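Local coordinates for hypoxic response protein 1 (Mycobacterium tuberculosis, PDB 1Y5H), which is of unknown function but pairs two CBS domains, forms a homodimer and probably binds zinc, seemingly without binding AMP, at residues H52-D57 and V105-V110; E95-M100 and A123-H128. One frame throughout, in Å; residues are numbered along the deposited sequence.

Contact 1 (H52-D57 and V105-V110); sequences HGMLTD and VRRVPV
The selenium of selenomethionine Met54 meets the ring of Pro109, with SE 3.2 Å from CG, unusually short for a selenium–carbon contact. Met54 CG approaches the same ring carbon, 3.6 Å from Pro109 CG, while CD of the ring stands farther off, 4.0 Å from Met54 SE. The chain of Met54 is curled, chi2 (-70°) and chi3 (-68°) bending it in the same sense, so that the methyl CE swings past the proline to the aliphatic stem of Arg107. There CE lies 4.1 Å from Arg107 CG and 4.2 Å from Arg107 CD, the two side chains crossing at about a right angle. No hydrogen bond joins the segments; Met54 and Pro109 are buried, and their contact is purely apolar. Around this first shell, Met54 also packs on Tyr85 and on Ala41 and Pro43 of the adjacent strand, and its backbone is hydrogen-bonded to Ser83; Pro109 rests on Leu116 and Arg107 on Thr121. At the end of strand 51-56, Thr56 OG1 caps the following helix through Asp59 N, and at its start His52 and Gly53 form a classic beta bulge opposite Ile44. Strand 51-56 of the first CBS repeat thus meets strand 107-112 of the second by side chains alone, the sheet-against-sheet interface of a CBS pair, or Bateman module.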
loop_
_atom_site.group_PDB
_atom_site.type_symbol
_atom_site.label_atom_id
_atom_site.label_comp_id
_atom_site.label_asym_id
_atom_site.label_seq_id
_atom_site.Cartn_x
_atom_site.Cartn_y
_atom_site.Cartn_z
ATOM N N HIS A 52 8.974 14.830 11.185
ATOM C CA HIS A 52 9.431 13.687 11.973
ATOM C C HIS A 52 9.612 12.446 11.108
ATOM O O HIS A 52 10.394 11.554 11.439
ATOM C CB HIS A 52 8.434 13.386 13.093
ATOM C CG HIS A 52 8.663 14.193 14.330
ATOM N ND1 HIS A 52 8.964 15.537 14.298
ATOM C CD2 HIS A 52 8.619 13.849 15.640
ATOM C CE1 HIS A 52 9.096 15.986 15.533
ATOM N NE2 HIS A 52 8.892 14.983 16.366
ATOM N N GLY A 53 8.883 12.391 9.999
ATOM C CA GLY A 53 8.991 11.257 9.098
ATOM C C GLY A 53 7.780 11.130 8.198
ATOM O O GLY A 53 6.928 12.015 8.176
HETATM N N MSE A 54 7.729 10.047 7.428
HETATM C CA MSE A 54 6.614 9.767 6.530
HETATM C C MSE A 54 5.933 8.495 7.016
HETATM O O MSE A 54 6.597 7.557 7.472
HETATM C CB MSE A 54 7.098 9.543 5.094
HETATM C CG MSE A 54 7.639 10.771 4.369
HETATM SE SE MSE A 54 6.301 12.092 3.926
HETATM C CE MSE A 54 5.295 11.126 2.606
ATOM N N LEU A 55 4.610 8.473 6.926
ATOM C CA LEU A 55 3.825 7.312 7.327
ATOM C C LEU A 55 3.087 6.826 6.088
ATOM O O LEU A 55 2.409 7.609 5.429
ATOM C CB LEU A 55 2.799 7.697 8.398
ATOM C CG LEU A 55 1.906 6.544 8.880
ATOM C CD1 LEU A 55 2.727 5.586 9.733
ATOM C CD2 LEU A 55 0.727 7.097 9.676
ATOM N N THR A 56 3.212 5.541 5.769
ATOM C CA THR A 56 2.529 4.997 4.604
ATOM C C THR A 56 1.393 4.077 5.028
ATOM O O THR A 56 1.329 3.635 6.181
ATOM C CB THR A 56 3.482 4.190 3.700
ATOM O OG1 THR A 56 3.936 3.020 4.398
ATOM C CG2 THR A 56 4.680 5.045 3.295
ATOM N N ASP A 57 0.493 3.797 4.095
ATOM C CA ASP A 57 -0.613 2.911 4.397
ATOM C C ASP A 57 -0.094 1.526 4.766
ATOM O O ASP A 57 -0.601 0.906 5.706
ATOM C CB ASP A 57 -1.601 2.843 3.216
ATOM C CG ASP A 57 -0.923 2.636 1.858
ATOM O OD1 ASP A 57 -1.645 2.736 0.845
ATOM O OD2 ASP A 57 0.296 2.375 1.788
ATOM N N VAL A 105 10.628 5.138 -2.712
ATOM C CA VAL A 105 9.347 5.818 -2.540
ATOM C C VAL A 105 8.981 6.678 -3.746
ATOM O O VAL A 105 9.841 7.043 -4.548
ATOM C CB VAL A 105 9.355 6.709 -1.280
ATOM C CG1 VAL A 105 9.366 5.837 -0.033
ATOM C CG2 VAL A 105 10.571 7.622 -1.294
ATOM N N ARG A 106 7.696 7.001 -3.856
ATOM C CA ARG A 106 7.215 7.802 -4.967
ATOM C C ARG A 106 7.004 9.268 -4.643
ATOM O O ARG A 106 6.699 10.065 -5.529
ATOM N N ARG A 107 7.140 9.629 -3.374
ATOM C CA ARG A 107 6.986 11.020 -2.982
ATOM C C ARG A 107 7.908 11.341 -1.819
ATOM O O ARG A 107 8.204 10.484 -0.983
ATOM C CB ARG A 107 5.532 11.341 -2.632
ATOM C CG ARG A 107 4.975 10.648 -1.408
ATOM C CD ARG A 107 3.546 11.124 -1.169
ATOM N NE ARG A 107 2.694 10.835 -2.318
ATOM C CZ ARG A 107 1.644 11.565 -2.684
ATOM N NH1 ARG A 107 1.299 12.643 -1.994
ATOM N NH2 ARG A 107 0.941 11.221 -3.753
ATOM N N VAL A 108 8.357 12.588 -1.778
ATOM C CA VAL A 108 9.288 13.038 -0.757
ATOM C C VAL A 108 8.896 14.396 -0.197
ATOM O O VAL A 108 8.406 15.255 -0.926
ATOM C CB VAL A 108 10.706 13.145 -1.364
ATOM C CG1 VAL A 108 11.675 13.740 -0.367
ATOM C CG2 VAL A 108 11.169 11.768 -1.816
ATOM N N PRO A 109 9.100 14.600 1.112
ATOM C CA PRO A 109 8.764 15.879 1.745
ATOM C C PRO A 109 9.820 16.916 1.381
ATOM O O PRO A 109 10.988 16.582 1.188
ATOM C CB PRO A 109 8.803 15.567 3.246
ATOM C CG PRO A 109 8.787 14.074 3.338
ATOM C CD PRO A 109 9.510 13.606 2.114
ATOM N N VAL A 110 9.404 18.172 1.276
ATOM C CA VAL A 110 10.331 19.255 0.972
ATOM C C VAL A 110 10.431 20.114 2.229
ATOM O O VAL A 110 9.411 20.508 2.806
ATOM C CB VAL A 110 9.832 20.097 -0.214
ATOM C CG1 VAL A 110 10.832 21.196 -0.532
ATOM C CG2 VAL A 110 9.628 19.200 -1.422
#

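Contact 2 (E95-M100 and A123-H128); sequences EMLNVM and ADIARH
Asp124 is held at both carboxylate oxygens: OD1 forms a salt bridge with Arg127 NH1 at 2.8 Å, one turn onward, and OD2 accepts a hydrogen bond from Thr121 N, just before the helix begins. Ala123 CB lies 3.6 Å above one face of the Arg127 guanidinium, over its centre. Neighbouring Ile125 makes the contact between the helices, and does so with one methyl. Its side chain is extended at chi2 (176°), which carries CD1 out to three residues of 95-100. Ile125 CD1 lies 3.9 Å from Met96 CB. The long, extended chain of selenomethionine Met100 meets Ile125 tip to tip, its CE 3.8 Å from Ile125 CD1. The exposed Leu97 crosses Ile125 at a slant, its CD2 3.8 Å from Ile125 CD1. Such end-on reach suits axes 11.5 Å apart, inclined at 150° and so nearly antiparallel. His128, just past the helix, is probably a zinc ligand by analogy with relatives. Helix 10-13 packs beside both helices, Ile13 touching Met96, Ile125 and His128, while Val99 and Met100 rest on Val108 of strand 107-112, so helix 93-103 lies on the sheet of the second CBS domain, with helix 122-127 beside it.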
loop_
_atom_site.group_PDB
_atom_site.type_symbol
_atom_site.label_atom_id
_atom_site.label_comp_id
_atom_site.label_asym_id
_atom_site.label_seq_id
_atom_site.Cartn_x
_atom_site.Cartn_y
_atom_site.Cartn_z
ATOM N N GLU A 95 18.707 15.219 -7.367
ATOM C CA GLU A 95 18.718 14.953 -5.932
ATOM C C GLU A 95 17.416 14.286 -5.494
ATOM O O GLU A 95 17.429 13.327 -4.721
ATOM C CB GLU A 95 18.927 16.246 -5.168
HETATM N N MSE A 96 16.293 14.794 -5.989
HETATM C CA MSE A 96 14.998 14.223 -5.641
HETATM C C MSE A 96 14.915 12.759 -6.054
HETATM O O MSE A 96 14.409 11.924 -5.309
HETATM C CB MSE A 96 13.871 15.025 -6.299
HETATM C CG MSE A 96 13.711 16.410 -5.704
HETATM SE SE MSE A 96 12.320 17.445 -6.547
HETATM C CE MSE A 96 13.426 18.534 -7.698
ATOM N N LEU A 97 15.417 12.451 -7.246
ATOM C CA LEU A 97 15.402 11.082 -7.728
ATOM C C LEU A 97 16.340 10.232 -6.886
ATOM O O LEU A 97 16.062 9.065 -6.646
ATOM C CB LEU A 97 15.818 11.028 -9.200
ATOM C CG LEU A 97 14.837 11.699 -10.166
ATOM C CD1 LEU A 97 15.439 11.724 -11.565
ATOM C CD2 LEU A 97 13.513 10.945 -10.164
ATOM N N ASN A 98 17.447 10.815 -6.431
ATOM C CA ASN A 98 18.385 10.065 -5.600
ATOM C C ASN A 98 17.689 9.600 -4.323
ATOM O O ASN A 98 17.830 8.450 -3.912
ATOM C CB ASN A 98 19.607 10.909 -5.222
ATOM C CG ASN A 98 20.540 11.150 -6.394
ATOM O OD1 ASN A 98 20.627 10.335 -7.311
ATOM N ND2 ASN A 98 21.260 12.266 -6.357
ATOM N N VAL A 99 16.941 10.503 -3.697
ATOM C CA VAL A 99 16.228 10.165 -2.471
ATOM C C VAL A 99 15.167 9.103 -2.733
ATOM O O VAL A 99 15.058 8.118 -1.996
ATOM C CB VAL A 99 15.562 11.412 -1.858
ATOM C CG1 VAL A 99 14.689 11.015 -0.676
ATOM C CG2 VAL A 99 16.635 12.398 -1.416
HETATM N N MSE A 100 14.386 9.302 -3.790
HETATM C CA MSE A 100 13.340 8.355 -4.144
HETATM C C MSE A 100 13.908 6.968 -4.413
HETATM O O MSE A 100 13.315 5.967 -4.023
HETATM C CB MSE A 100 12.574 8.845 -5.373
HETATM C CG MSE A 100 11.602 9.972 -5.072
HETATM SE SE MSE A 100 10.744 10.644 -6.664
HETATM C CE MSE A 100 10.018 12.281 -5.925
ATOM N N ALA A 123 5.567 11.753 -10.159
ATOM C CA ALA A 123 4.732 12.230 -11.260
ATOM C C ALA A 123 4.961 13.720 -11.495
ATOM O O ALA A 123 4.927 14.187 -12.635
ATOM C CB ALA A 123 3.266 11.964 -10.959
ATOM N N ASP A 124 5.185 14.467 -10.417
ATOM C CA ASP A 124 5.449 15.896 -10.531
ATOM C C ASP A 124 6.727 16.107 -11.341
ATOM O O ASP A 124 6.806 17.010 -12.171
ATOM C CB ASP A 124 5.621 16.539 -9.149
ATOM C CG ASP A 124 4.322 16.620 -8.370
ATOM O OD1 ASP A 124 3.276 16.901 -8.989
ATOM O OD2 ASP A 124 4.353 16.422 -7.133
ATOM N N ILE A 125 7.730 15.273 -11.087
ATOM C CA ILE A 125 8.999 15.377 -11.802
ATOM C C ILE A 125 8.799 15.097 -13.289
ATOM O O ILE A 125 9.322 15.819 -14.139
ATOM C CB ILE A 125 10.046 14.395 -11.219
ATOM C CG1 ILE A 125 10.380 14.796 -9.778
ATOM C CG2 ILE A 125 11.308 14.409 -12.068
ATOM C CD1 ILE A 125 11.334 13.851 -9.071
ATOM N N ALA A 126 8.035 14.055 -13.598
ATOM C CA ALA A 126 7.772 13.690 -14.988
ATOM C C ALA A 126 7.048 14.800 -15.746
ATOM O O ALA A 126 7.323 15.045 -16.923
ATOM C CB ALA A 126 6.954 12.407 -15.041
ATOM N N ARG A 127 6.129 15.476 -15.064
ATOM C CA ARG A 127 5.353 16.550 -15.672
ATOM C C ARG A 127 6.159 17.807 -15.971
ATOM O O ARG A 127 5.866 18.519 -16.931
ATOM C CB ARG A 127 4.187 16.941 -14.758
ATOM C CG ARG A 127 3.183 15.840 -14.479
ATOM C CD ARG A 127 2.347 16.194 -13.257
ATOM N NE ARG A 127 1.416 15.129 -12.898
ATOM C CZ ARG A 127 1.015 14.877 -11.656
ATOM N NH1 ARG A 127 1.466 15.612 -10.649
ATOM N NH2 ARG A 127 0.163 13.888 -11.421
ATOM N N HIS A 128 7.179 18.081 -15.165
ATOM C CA HIS A 128 7.958 19.296 -15.353
ATOM C C HIS A 128 9.434 19.140 -15.709
ATOM O O HIS A 128 10.272 19.904 -15.226
ATOM C CB HIS A 128 7.827 20.163 -14.102
ATOM C CG HIS A 128 6.418 20.296 -13.612
ATOM N ND1 HIS A 128 5.424 20.893 -14.357
ATOM C CD2 HIS A 128 5.833 19.894 -12.459
ATOM C CE1 HIS A 128 4.288 20.852 -13.684
ATOM N NE2 HIS A 128 4.509 20.250 -12.529
#

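In the fold
The centres of the two contacts lie 13 Å apart, contact 1 near the middle of the chain and contact 2 toward its periphery. Their segments alternate in sequence: 52-57, 95-100, 105-110, 123-128. Helix 93-103 leads into strand 107-112 through a short loop, in which Val105 N probably hydrogen-bonds to Met100 O. That strand links the two layers: Pro109 faces the first CBS repeat, whereas Val108 points away from it, toward helix 93-103. Contact 1 therefore joins the two repeats, and contact 2 joins helices within the second; it includes His128 and lies close to His103, probable ligands of two separate zinc sites.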